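402AA LONG hypothetical molybdopterin biosynthesis MOEA protein (Pyrococcus horikoshii, PDB 1UZ5) probably catalyses the magnesium-dependent insertion of molybdenum from molybdate into adenylyl-molybdopterin, releasing AMP, in molybdenum cofactor biosynthesis. Local coordinates at residues A54-A60 with A99-A105; G33-A38 with G156-F161; Y43-D47 with D145-G149; L350-L354 with I373-G377; V15-F19 with I288-I292. All blocks are in the same frame, centred on the assembly; numbering follows the deposited sequence.

Interaction 1: residues A54-A60 with A99-A105; sequences ATVDGYA and AYISTGA. With SO4 (sulfate ion), chain B.
Asp57 OD1 takes two bonds from Thr103: the backbone N of Thr103 meets it nearly end-on at 2.7 Å, and Thr103 OG1 reaches the same OD1 from above the carboxylate plane at 3.2 Å. With CG of Asp57 anti to its own carbonyl carbon (chi1 -68°), the carboxylate swings across to Thr103, and Asp57 CB passes Tyr100 OH at 3.6 Å. On the far side of Thr103 the backbones join again, Gly104 N donating to Ala54 O (2.7 Å) and Ala54 N to Ala105 O. A type II turn from Ser102 to Ala105 sets up that second grip. Beyond Asp57 the segments run as antiparallel neighbours in the mixed sheet of the MoeA N-terminal region, Gly58 and Ile101 bonded in both directions, as are Ala60 and Ala99. Between them lies the non-hydrogen-bonded pair Tyr59-Tyr100, whose rings make an edge-to-face stack: CD1 of Tyr100 stands over the rim of one Tyr59 face, planes 76° apart. Ile101 CD1 packs instead on Ala54 CB at 3.8 Å, both side chains also touching Val114. Ser102 OG bonds O4 of a sulfate, probably from the crystallisation liquor, at 2.7 Å; Ala85 N holds the same ion.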
# COMPACT_ATOMS: atom_id res chain seq x y z
N ALA A 54 -34.33 -1.51 11.52
CA ALA A 54 -34.60 -2.16 12.79
C ALA A 54 -33.37 -2.98 13.16
O ALA A 54 -32.70 -3.54 12.29
CB ALA A 54 -35.80 -3.08 12.66
N THR A 55 -33.06 -3.04 14.45
CA THR A 55 -31.92 -3.80 14.93
C THR A 55 -32.37 -5.09 15.60
O THR A 55 -31.56 -5.90 16.03
CB THR A 55 -31.07 -2.99 15.92
OG1 THR A 55 -31.88 -2.62 17.05
CG2 THR A 55 -30.54 -1.73 15.25
N VAL A 56 -33.68 -5.28 15.68
CA VAL A 56 -34.26 -6.47 16.29
C VAL A 56 -35.60 -6.77 15.63
O VAL A 56 -36.17 -5.90 14.96
CB VAL A 56 -34.53 -6.27 17.81
CG1 VAL A 56 -33.24 -5.89 18.53
CG2 VAL A 56 -35.58 -5.19 18.01
N ASP A 57 -36.10 -7.99 15.79
CA ASP A 57 -37.40 -8.35 15.24
C ASP A 57 -38.40 -7.80 16.26
O ASP A 57 -38.21 -7.96 17.46
CB ASP A 57 -37.60 -9.87 15.17
CG ASP A 57 -36.71 -10.54 14.14
OD1 ASP A 57 -36.37 -9.91 13.12
OD2 ASP A 57 -36.36 -11.72 14.36
N GLY A 58 -39.45 -7.15 15.79
CA GLY A 58 -40.43 -6.62 16.72
C GLY A 58 -41.45 -5.73 16.07
O GLY A 58 -41.88 -5.98 14.94
N TYR A 59 -41.83 -4.66 16.76
CA TYR A 59 -42.83 -3.76 16.23
C TYR A 59 -42.38 -2.32 16.15
O TYR A 59 -41.96 -1.73 17.14
CB TYR A 59 -44.11 -3.87 17.05
CG TYR A 59 -44.72 -5.24 16.99
CD1 TYR A 59 -44.26 -6.27 17.82
CD2 TYR A 59 -45.70 -5.54 16.05
CE1 TYR A 59 -44.77 -7.57 17.70
CE2 TYR A 59 -46.21 -6.82 15.93
CZ TYR A 59 -45.75 -7.83 16.75
OH TYR A 59 -46.27 -9.09 16.60
N ALA A 60 -42.48 -1.77 14.94
CA ALA A 60 -42.12 -0.39 14.68
C ALA A 60 -43.28 0.44 15.21
O ALA A 60 -44.44 0.14 14.91
CB ALA A 60 -41.96 -0.15 13.18
N ALA A 99 -46.37 -1.68 13.25
CA ALA A 99 -46.10 -2.61 12.16
C ALA A 99 -45.07 -3.64 12.59
O ALA A 99 -44.10 -3.30 13.28
CB ALA A 99 -45.58 -1.86 10.94
N TYR A 100 -45.29 -4.89 12.22
CA TYR A 100 -44.30 -5.90 12.54
C TYR A 100 -43.11 -5.57 11.64
O TYR A 100 -43.29 -5.13 10.50
CB TYR A 100 -44.79 -7.31 12.21
CG TYR A 100 -43.69 -8.31 12.43
CD1 TYR A 100 -43.29 -8.65 13.72
CD2 TYR A 100 -42.97 -8.84 11.36
CE1 TYR A 100 -42.19 -9.47 13.94
CE2 TYR A 100 -41.87 -9.66 11.57
CZ TYR A 100 -41.48 -9.97 12.86
OH TYR A 100 -40.38 -10.76 13.08
N ILE A 101 -41.90 -5.77 12.14
CA ILE A 101 -40.73 -5.48 11.34
C ILE A 101 -39.62 -6.44 11.74
O ILE A 101 -39.47 -6.77 12.91
CB ILE A 101 -40.25 -4.02 11.54
CG1 ILE A 101 -39.11 -3.69 10.57
CG2 ILE A 101 -39.79 -3.80 12.98
CD1 ILE A 101 -38.82 -2.21 10.47
N SER A 102 -38.85 -6.93 10.76
CA SER A 102 -37.77 -7.85 11.07
C SER A 102 -36.44 -7.10 11.10
O SER A 102 -36.30 -6.01 10.54
CB SER A 102 -37.72 -8.99 10.05
OG SER A 102 -37.59 -8.50 8.74
N THR A 103 -35.46 -7.69 11.78
CA THR A 103 -34.15 -7.08 11.90
C THR A 103 -33.61 -6.69 10.53
O THR A 103 -33.74 -7.45 9.57
CB THR A 103 -33.15 -8.05 12.56
OG1 THR A 103 -33.66 -8.46 13.83
CG2 THR A 103 -31.80 -7.38 12.76
N GLY A 104 -33.03 -5.50 10.45
CA GLY A 104 -32.45 -5.02 9.20
C GLY A 104 -33.40 -4.32 8.25
O GLY A 104 -32.97 -3.59 7.35
N ALA A 105 -34.70 -4.52 8.46
CA ALA A 105 -35.71 -3.91 7.59
C ALA A 105 -35.89 -2.41 7.83
O ALA A 105 -35.57 -1.89 8.91
CB ALA A 105 -37.03 -4.65 7.76
S SO4 B . -36.94 -11.42 6.57
O1 SO4 B . -37.50 -11.86 8.03
O2 SO4 B . -35.53 -11.76 6.60
O3 SO4 B . -37.59 -12.05 5.63
O4 SO4 B . -37.08 -9.99 6.58

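Interaction 2: residues G33-A38 with G156-F161; sequences GLGRIA and GERLGF. With SO4 (sulfate ion), chain C.
Leu159 and Arg158 meet segment 33-38 through a backbone pairing of two irregular segments, bridged at Ile37 and Arg158. A type II beta turn, Gly33 to Arg36, heads one segment; the other leads into helix 161-169, with Gly160 at its N-cap. Four backbone bonds hold the pairing: Gly35 N to Leu159 O, Leu159 N to Arg36 O (2.9 Å), Ala38 N to Glu157 O, and Gly156 N to Ala38 O (2.8 Å). The positive phi of Gly35 and of Gly156 would jam a CB against the preceding carbonyl, so both places suit glycine.

Side-chain carbons pack against the opposite backbone. Leu159 points at the turn, its CD1 lying 3.5 Å from Gly33 O, while Leu34 CD1 bends back to Leu159 O. Ile37 divides its branches: CG2 rests on the Gly156 backbone, and CD1 sits over the centre of one guanidinium face of Arg158, 4.0 Å above the plane. Arg158 is bent at chi3 (-64°), which folds the guanidinium back over Ile37 and places NH1 3.0 Å from Gly35 O, which lies near the guanidinium plane at its edge. Cut back to alanine, Arg158 would probably leave Ile37 CD1 without the flat group it lies against and Gly35 O without its nearby guanidinium.

Charged ends find partners farther off: Arg36 salt-bridges Glu26, and Glu157 OE1 accepts from Lys154 N. A sulfate, probably from the crystallisation liquor, is also held by Arg325 and Lys328; its O2 receives Arg158 N at 2.7 Å in an almost straight bond.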
# COMPACT_ATOMS: atom_id res chain seq x y z
N GLY A 33 -9.57 -3.89 -8.54
CA GLY A 33 -8.85 -2.93 -7.73
C GLY A 33 -7.87 -3.53 -6.75
O GLY A 33 -6.93 -2.86 -6.31
N LEU A 34 -8.06 -4.81 -6.41
CA LEU A 34 -7.19 -5.47 -5.44
C LEU A 34 -5.72 -5.31 -5.81
O LEU A 34 -5.32 -5.65 -6.92
CB LEU A 34 -7.55 -6.96 -5.34
CG LEU A 34 -6.73 -7.73 -4.30
CD1 LEU A 34 -7.01 -7.16 -2.91
CD2 LEU A 34 -7.07 -9.21 -4.35
N GLY A 35 -4.92 -4.80 -4.89
CA GLY A 35 -3.51 -4.62 -5.15
C GLY A 35 -3.12 -3.27 -5.74
O GLY A 35 -1.96 -2.87 -5.64
N ARG A 36 -4.07 -2.56 -6.34
CA ARG A 36 -3.78 -1.25 -6.93
C ARG A 36 -3.69 -0.15 -5.88
O ARG A 36 -4.07 -0.33 -4.72
CB ARG A 36 -4.84 -0.90 -7.98
CG ARG A 36 -4.96 -1.93 -9.10
CD ARG A 36 -3.65 -2.07 -9.88
NE ARG A 36 -3.30 -0.86 -10.63
CZ ARG A 36 -3.64 -0.64 -11.90
NH1 ARG A 36 -4.33 -1.56 -12.57
NH2 ARG A 36 -3.29 0.48 -12.50
N ILE A 37 -3.16 1.00 -6.29
CA ILE A 37 -2.98 2.14 -5.39
C ILE A 37 -3.97 3.25 -5.75
O ILE A 37 -4.00 3.71 -6.89
CB ILE A 37 -1.55 2.71 -5.51
CG1 ILE A 37 -0.52 1.61 -5.27
CG2 ILE A 37 -1.37 3.85 -4.51
CD1 ILE A 37 -0.57 0.99 -3.89
N ALA A 38 -4.76 3.68 -4.77
CA ALA A 38 -5.75 4.74 -4.99
C ALA A 38 -5.07 6.03 -5.44
O ALA A 38 -4.16 6.53 -4.78
CB ALA A 38 -6.54 5.00 -3.69
N GLY A 156 -2.91 7.23 -2.40
CA GLY A 156 -1.69 6.49 -2.11
C GLY A 156 -1.91 5.24 -1.28
O GLY A 156 -0.96 4.52 -0.98
N GLU A 157 -3.15 4.96 -0.93
CA GLU A 157 -3.44 3.77 -0.13
C GLU A 157 -3.57 2.55 -1.03
O GLU A 157 -4.14 2.64 -2.12
CB GLU A 157 -4.74 3.96 0.65
CG GLU A 157 -4.99 2.88 1.69
CD GLU A 157 -6.30 3.09 2.44
OE1 GLU A 157 -6.71 4.25 2.59
OE2 GLU A 157 -6.90 2.09 2.89
N ARG A 158 -3.04 1.42 -0.58
CA ARG A 158 -3.14 0.19 -1.35
C ARG A 158 -4.51 -0.41 -1.07
O ARG A 158 -4.97 -0.41 0.07
CB ARG A 158 -2.06 -0.81 -0.92
CG ARG A 158 -2.09 -2.11 -1.72
CD ARG A 158 -1.04 -3.10 -1.23
NE ARG A 158 0.33 -2.62 -1.41
CZ ARG A 158 0.96 -2.56 -2.58
NH1 ARG A 158 0.35 -2.95 -3.70
NH2 ARG A 158 2.21 -2.11 -2.64
N LEU A 159 -5.17 -0.94 -2.10
CA LEU A 159 -6.49 -1.53 -1.91
C LEU A 159 -6.43 -3.01 -1.55
O LEU A 159 -6.22 -3.86 -2.41
CB LEU A 159 -7.34 -1.34 -3.17
CG LEU A 159 -7.48 0.09 -3.69
CD1 LEU A 159 -8.24 0.08 -5.01
CD2 LEU A 159 -8.20 0.96 -2.67
N GLY A 160 -6.60 -3.30 -0.26
CA GLY A 160 -6.61 -4.67 0.22
C GLY A 160 -8.05 -5.15 0.17
O GLY A 160 -8.93 -4.38 -0.23
N PHE A 161 -8.33 -6.39 0.58
CA PHE A 161 -9.70 -6.89 0.51
C PHE A 161 -10.68 -6.08 1.34
O PHE A 161 -11.87 -6.03 1.02
CB PHE A 161 -9.78 -8.39 0.89
CG PHE A 161 -9.68 -8.67 2.36
CD1 PHE A 161 -8.45 -8.76 3.00
CD2 PHE A 161 -10.84 -8.85 3.12
CE1 PHE A 161 -8.37 -9.03 4.36
CE2 PHE A 161 -10.77 -9.12 4.48
CZ PHE A 161 -9.53 -9.21 5.11
S SO4 C . -1.12 1.18 3.03
O1 SO4 C . -1.01 2.67 3.69
O2 SO4 C . -1.74 1.39 1.74
O3 SO4 C . 0.07 0.64 2.94
O4 SO4 C . -2.05 0.51 3.90

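Interaction 3: residues Y43-D47 with D145-G149; sequences YSPID and DIEKG
Ser44 and Gly149 come together where two irregular segments run with end-to-end directions 127° apart. Gly149 N donates to Ser44 O at 2.7 Å. Two CA-H...O contacts continue the approach: Lys148 CA with Ile46 O at 3.4 Å, and Asp47 CA with Ile146 O. Gly149 has a positive phi (93°), at which a CB would be jammed against the carbonyl of Lys148.

The second conventional bond comes from a side chain. Asp47 OD1 receives Lys148 N at 3.0 Å from above the carboxylate plane, and its carboxylate also rests against Lys148 CB. The Lys148 chain is fully extended, CG anti to the backbone N (chi1 -178°), and runs alongside the 44-46 backbone, so that CE lies 3.4 Å from Pro45 O while the ammonium NZ of Lys148 stays 6.3 Å from Asp47 OD2, too far for a salt bridge. Ser44 turns its hydroxyl back on its own segment: OG donates in the carbonyl plane, on a lone pair of Ile46 O, at 2.6 Å, fixing the bend through Pro45. Ser44 CB touches Ile146 CG2, and Tyr43 CD1 approaches Gly149 O.

The contact lies at the surface, linking the loop after strand 42-43 to the one before strand 151-153. Asp145 and Ile146 both face Val48 as a classic beta bulge, Ser44 and Ile146 pack on Leu152, and Ser44 and Pro45 touch Val170 just beyond helix 161-169.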
# COMPACT_ATOMS: atom_id res chain seq x y z
N TYR A 43 -14.40 9.47 -0.75
CA TYR A 43 -15.32 9.75 0.35
C TYR A 43 -16.63 8.99 0.12
O TYR A 43 -17.06 8.81 -1.02
CB TYR A 43 -15.57 11.25 0.42
CG TYR A 43 -14.31 12.06 0.68
CD1 TYR A 43 -13.87 12.30 1.98
CD2 TYR A 43 -13.55 12.56 -0.38
CE1 TYR A 43 -12.70 13.03 2.22
CE2 TYR A 43 -12.37 13.28 -0.15
CZ TYR A 43 -11.96 13.51 1.15
OH TYR A 43 -10.80 14.22 1.39
N SER A 44 -17.27 8.54 1.19
CA SER A 44 -18.51 7.78 1.02
C SER A 44 -19.56 8.59 0.28
O SER A 44 -19.87 9.72 0.67
CB SER A 44 -19.08 7.35 2.37
OG SER A 44 -20.22 6.53 2.16
N PRO A 45 -20.12 8.02 -0.79
CA PRO A 45 -21.15 8.68 -1.60
C PRO A 45 -22.55 8.49 -1.00
O PRO A 45 -23.51 9.07 -1.47
CB PRO A 45 -21.02 7.98 -2.95
CG PRO A 45 -20.72 6.58 -2.53
CD PRO A 45 -19.70 6.76 -1.43
N ILE A 46 -22.65 7.67 0.04
CA ILE A 46 -23.95 7.43 0.67
C ILE A 46 -23.83 7.27 2.18
O ILE A 46 -22.73 7.07 2.71
CB ILE A 46 -24.61 6.13 0.16
CG1 ILE A 46 -23.72 4.93 0.51
CG2 ILE A 46 -24.87 6.20 -1.33
CD1 ILE A 46 -24.40 3.59 0.37
N ASP A 47 -24.98 7.36 2.85
CA ASP A 47 -25.05 7.16 4.29
C ASP A 47 -25.16 5.65 4.49
O ASP A 47 -25.79 4.96 3.69
CB ASP A 47 -26.31 7.80 4.88
CG ASP A 47 -26.19 9.29 5.10
OD1 ASP A 47 -25.26 9.72 5.82
OD2 ASP A 47 -27.03 10.03 4.55
N ASP A 145 -23.54 4.26 10.87
CA ASP A 145 -22.42 3.34 10.66
C ASP A 145 -21.35 4.19 9.97
O ASP A 145 -20.26 4.40 10.50
CB ASP A 145 -22.86 2.19 9.74
CG ASP A 145 -21.86 1.04 9.70
OD1 ASP A 145 -20.67 1.26 10.01
OD2 ASP A 145 -22.26 -0.08 9.33
N ILE A 146 -21.69 4.69 8.78
CA ILE A 146 -20.79 5.55 8.01
C ILE A 146 -21.57 6.74 7.44
O ILE A 146 -22.51 6.56 6.66
CB ILE A 146 -20.13 4.78 6.84
CG1 ILE A 146 -19.17 3.72 7.39
CG2 ILE A 146 -19.39 5.75 5.94
CD1 ILE A 146 -18.51 2.87 6.32
N GLU A 147 -21.17 7.94 7.82
CA GLU A 147 -21.82 9.16 7.34
C GLU A 147 -21.43 9.48 5.91
O GLU A 147 -20.27 9.35 5.53
CB GLU A 147 -21.43 10.34 8.23
CG GLU A 147 -22.56 10.97 9.01
CD GLU A 147 -22.14 12.27 9.68
OE1 GLU A 147 -21.77 13.22 8.96
OE2 GLU A 147 -22.17 12.33 10.93
N LYS A 148 -22.40 9.90 5.11
CA LYS A 148 -22.10 10.27 3.73
C LYS A 148 -21.01 11.33 3.80
O LYS A 148 -21.06 12.21 4.65
CB LYS A 148 -23.35 10.84 3.06
CG LYS A 148 -23.17 11.23 1.60
CD LYS A 148 -24.47 11.72 1.01
CE LYS A 148 -24.29 12.21 -0.42
NZ LYS A 148 -25.59 12.61 -1.04
N GLY A 149 -20.01 11.23 2.93
CA GLY A 149 -18.93 12.20 2.93
C GLY A 149 -17.72 11.82 3.77
O GLY A 149 -16.71 12.53 3.78

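Interaction 4: residues L350-L354 with I373-G377; sequences LPVKL and IDADG
Asp376 lies beside Lys353, the two side chains pointing the same way, with OD2 3.5 Å from Lys353 CG. The same carboxylate oxygen accepts the backbone N of Leu354 at 2.6 Å, through the lone pair turned away from OD1. CG of Asp376 is anti to its own carbonyl carbon (chi1 -64°), a turn that carries the carboxylate past Val352 to the N-H of Leu354, two residues further along the strand. A water is the second donor to Asp376 OD2, at 2.7 Å; it also donates to Leu354 O and accepts a weak bond from Lys353 NZ. The ammonium NZ of Lys353, 4.7 Å from Asp376 OD2, probably helps to stabilise the negative charge there without direct contact.

Asp376 and Gly377 both face Val352, a classic beta bulge where the chain leaves helix 368-374 and enters strand 377-381, antiparallel to strand 347-354 in the sheet of the MoeA C-terminal region. Val352 N donates to Gly377 O at 2.8 Å. Val352 O accepts Asp376 N at 2.8 Å. A weak bond from Gly377 N reaches the same carbonyl.

Apolar parts close in around these bonds. Lys353 CB and CG both run past Asp374 O at 3.3 Å, Val352 CG2 leans on Gly377 O, and Leu354 CG comes near Asp376 CB. Pro351 CB touches Ala375 CB at 4.4 Å, and Ala375 also packs on Ile362 and Phe399. Within the sheet, Val352 reaches Ala359 and Val396, and Leu354 rests on Leu398.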
# COMPACT_ATOMS: atom_id res chain seq x y z
N LEU A 350 25.32 -1.04 6.46
CA LEU A 350 25.56 -2.45 6.73
C LEU A 350 24.34 -3.35 6.58
O LEU A 350 23.34 -3.17 7.27
CB LEU A 350 26.12 -2.60 8.14
CG LEU A 350 26.29 -4.03 8.67
CD1 LEU A 350 27.37 -4.74 7.88
CD2 LEU A 350 26.65 -3.99 10.15
N PRO A 351 24.41 -4.33 5.67
CA PRO A 351 23.28 -5.25 5.48
C PRO A 351 23.18 -6.12 6.73
O PRO A 351 24.19 -6.59 7.24
CB PRO A 351 23.71 -6.07 4.26
CG PRO A 351 24.60 -5.13 3.51
CD PRO A 351 25.41 -4.52 4.61
N VAL A 352 21.96 -6.32 7.22
CA VAL A 352 21.78 -7.13 8.41
C VAL A 352 20.63 -8.12 8.26
O VAL A 352 19.75 -7.95 7.42
CB VAL A 352 21.49 -6.27 9.66
CG1 VAL A 352 22.59 -5.24 9.85
CG2 VAL A 352 20.13 -5.60 9.53
N LYS A 353 20.66 -9.16 9.09
CA LYS A 353 19.62 -10.17 9.11
C LYS A 353 18.89 -9.99 10.43
O LYS A 353 19.52 -9.90 11.48
CB LYS A 353 20.23 -11.57 9.04
CG LYS A 353 19.18 -12.67 9.03
CD LYS A 353 19.79 -14.05 9.16
CE LYS A 353 18.72 -15.12 9.10
NZ LYS A 353 17.63 -14.86 10.08
N LEU A 354 17.57 -9.94 10.38
CA LEU A 354 16.80 -9.77 11.60
C LEU A 354 16.35 -11.13 12.13
O LEU A 354 15.57 -11.83 11.49
CB LEU A 354 15.58 -8.89 11.34
CG LEU A 354 15.89 -7.45 10.92
CD1 LEU A 354 14.60 -6.70 10.67
CD2 LEU A 354 16.71 -6.77 12.00
N ILE A 373 19.98 -13.38 0.21
CA ILE A 373 18.90 -14.10 0.86
C ILE A 373 18.73 -13.69 2.32
O ILE A 373 17.61 -13.49 2.78
CB ILE A 373 19.13 -15.62 0.81
CG1 ILE A 373 19.08 -16.11 -0.65
CG2 ILE A 373 18.08 -16.34 1.65
CD1 ILE A 373 17.77 -15.80 -1.36
N ASP A 374 19.84 -13.56 3.04
CA ASP A 374 19.81 -13.20 4.47
C ASP A 374 19.55 -11.73 4.81
O ASP A 374 19.13 -11.43 5.93
CB ASP A 374 21.13 -13.62 5.15
CG ASP A 374 21.39 -15.10 5.05
OD1 ASP A 374 20.42 -15.89 5.02
OD2 ASP A 374 22.58 -15.49 5.02
N ALA A 375 19.81 -10.83 3.88
CA ALA A 375 19.63 -9.40 4.13
C ALA A 375 18.17 -8.97 4.29
O ALA A 375 17.42 -8.93 3.32
CB ALA A 375 20.30 -8.59 3.03
N ASP A 376 17.78 -8.63 5.51
CA ASP A 376 16.41 -8.19 5.78
C ASP A 376 16.32 -6.67 5.71
O ASP A 376 15.23 -6.11 5.54
CB ASP A 376 15.95 -8.68 7.15
CG ASP A 376 15.88 -10.19 7.22
OD1 ASP A 376 15.29 -10.79 6.29
OD2 ASP A 376 16.40 -10.77 8.19
N GLY A 377 17.46 -6.02 5.86
CA GLY A 377 17.51 -4.57 5.81
C GLY A 377 18.92 -4.09 6.05
O GLY A 377 19.88 -4.87 6.01
O HOH W 1 15.15 -13.04 8.86

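Interaction 5: residues V15-F19 with I288-I292; sequences VVQSF and IIGVI
Phe19 and Ile289 carry much of the apolar contact, the outer end of the Phe19 ring meeting the two side chains that strand 288-292 turns toward the end of helix 9-18. Phe19 CE1 comes close to Val291 CG2 at 3.3 Å, these two side chains sliding past each other in opposite directions. Ile289 CG2 lies in the ring plane at the edge, 3.6 Å from Phe19 CE2. With CG anti to its own carbonyl carbon (chi1 -61°), the ring extends from the helix end to the strand. Val16 joins at about a right angle to Ile289, Val16 CG2 lying 4.1 Å from Ile289 CD1. Val15 CG1 makes a looser touch on Ile289 CG2. Replacing Phe19 by alanine would probably open a gap beside Val291 CG2 and Ile289 CG2.

Polar contacts stay within the helix end. Ser18 OG donates to Val15 O at 2.5 Å, in the carbonyl plane on a lone pair, and Phe19 N to Val16 O at 2.7 Å. Val15 O also sits over the centre of one Phe19 ring face, 3.6 Å above the plane.

Other elements complete the apolar layer: Leu318 of helix 304-322 touches Val16 and Phe19, and Phe298 touches Val16 and Ile289. The arrangement is helix-on-sheet packing, the N-terminal helix lying against the mixed sheet of the probable molybdopterin-binding domain, so that chain regions 269 residues apart meet.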
# COMPACT_ATOMS: atom_id res chain seq x y z
N VAL A 15 18.66 15.33 -5.54
CA VAL A 15 18.58 15.20 -6.99
C VAL A 15 17.40 14.32 -7.40
O VAL A 15 16.64 14.67 -8.30
CB VAL A 15 19.88 14.59 -7.56
CG1 VAL A 15 19.73 14.36 -9.06
CG2 VAL A 15 21.05 15.52 -7.29
N VAL A 16 17.24 13.18 -6.74
CA VAL A 16 16.14 12.29 -7.07
C VAL A 16 14.82 12.98 -6.77
O VAL A 16 13.86 12.88 -7.53
CB VAL A 16 16.22 10.98 -6.26
CG1 VAL A 16 15.01 10.10 -6.58
CG2 VAL A 16 17.51 10.24 -6.59
N GLN A 17 14.78 13.71 -5.65
CA GLN A 17 13.58 14.44 -5.27
C GLN A 17 13.21 15.42 -6.37
O GLN A 17 12.03 15.70 -6.59
CB GLN A 17 13.81 15.20 -3.97
CG GLN A 17 14.14 14.31 -2.78
CD GLN A 17 14.36 15.10 -1.51
OE1 GLN A 17 13.48 15.82 -1.06
NE2 GLN A 17 15.55 14.96 -0.92
N SER A 18 14.22 15.92 -7.08
CA SER A 18 13.98 16.88 -8.15
C SER A 18 13.29 16.19 -9.33
O SER A 18 12.70 16.85 -10.18
CB SER A 18 15.29 17.51 -8.63
OG SER A 18 15.92 16.71 -9.62
N PHE A 19 13.40 14.86 -9.38
CA PHE A 19 12.76 14.12 -10.46
C PHE A 19 11.28 13.97 -10.13
O PHE A 19 10.89 13.99 -8.96
CB PHE A 19 13.35 12.71 -10.63
CG PHE A 19 14.81 12.70 -10.97
CD1 PHE A 19 15.37 13.71 -11.76
CD2 PHE A 19 15.63 11.67 -10.53
CE1 PHE A 19 16.72 13.68 -12.11
CE2 PHE A 19 16.98 11.63 -10.87
CZ PHE A 19 17.53 12.64 -11.66
N ILE A 288 25.56 5.79 -10.20
CA ILE A 288 25.28 6.85 -11.15
C ILE A 288 23.79 7.22 -11.18
O ILE A 288 22.92 6.36 -11.02
CB ILE A 288 25.67 6.42 -12.58
CG1 ILE A 288 27.15 6.04 -12.61
CG2 ILE A 288 25.38 7.53 -13.57
CD1 ILE A 288 27.57 5.38 -13.91
N ILE A 289 23.51 8.51 -11.39
CA ILE A 289 22.14 9.00 -11.49
C ILE A 289 22.13 10.04 -12.60
O ILE A 289 22.83 11.04 -12.53
CB ILE A 289 21.66 9.68 -10.20
CG1 ILE A 289 21.77 8.72 -9.02
CG2 ILE A 289 20.20 10.11 -10.36
CD1 ILE A 289 21.38 9.34 -7.70
N GLY A 290 21.34 9.78 -13.64
CA GLY A 290 21.27 10.70 -14.75
C GLY A 290 19.87 10.83 -15.32
O GLY A 290 18.89 10.35 -14.74
N VAL A 291 19.77 11.50 -16.46
CA VAL A 291 18.50 11.72 -17.13
C VAL A 291 18.69 11.64 -18.64
O VAL A 291 19.58 12.29 -19.19
CB VAL A 291 17.90 13.10 -16.77
CG1 VAL A 291 16.57 13.30 -17.48
CG2 VAL A 291 17.73 13.22 -15.26
N ILE A 292 17.87 10.83 -19.28
CA ILE A 292 17.91 10.66 -20.73
C ILE A 292 16.48 10.87 -21.23
O ILE A 292 15.56 10.18 -20.79
CB ILE A 292 18.38 9.26 -21.13
CG1 ILE A 292 19.80 9.01 -20.62
CG2 ILE A 292 18.33 9.11 -22.65
CD1 ILE A 292 20.34 7.62 -20.93

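In the fold
Interactions 1, 2 and 3 are spread along the elongated MoeA N-terminal region: interaction 3 has its centre about 19 Å from that of interaction 2 and about 24 Å from that of interaction 1. They are nested in sequence, interaction 1 inside the loop closed by interaction 3, that inside interaction 2, and all within the span closed by interaction 5. Of the five, interaction 5 ties the N-terminal helix to the probable molybdopterin-binding domain, while interaction 4, about 27 Å from it between centres, belongs to the C-terminal region. The centres of interactions 1 and 5 lie about 64 Å apart. The sulfates at interactions 1 and 2 are different ions and do not by themselves identify an active site.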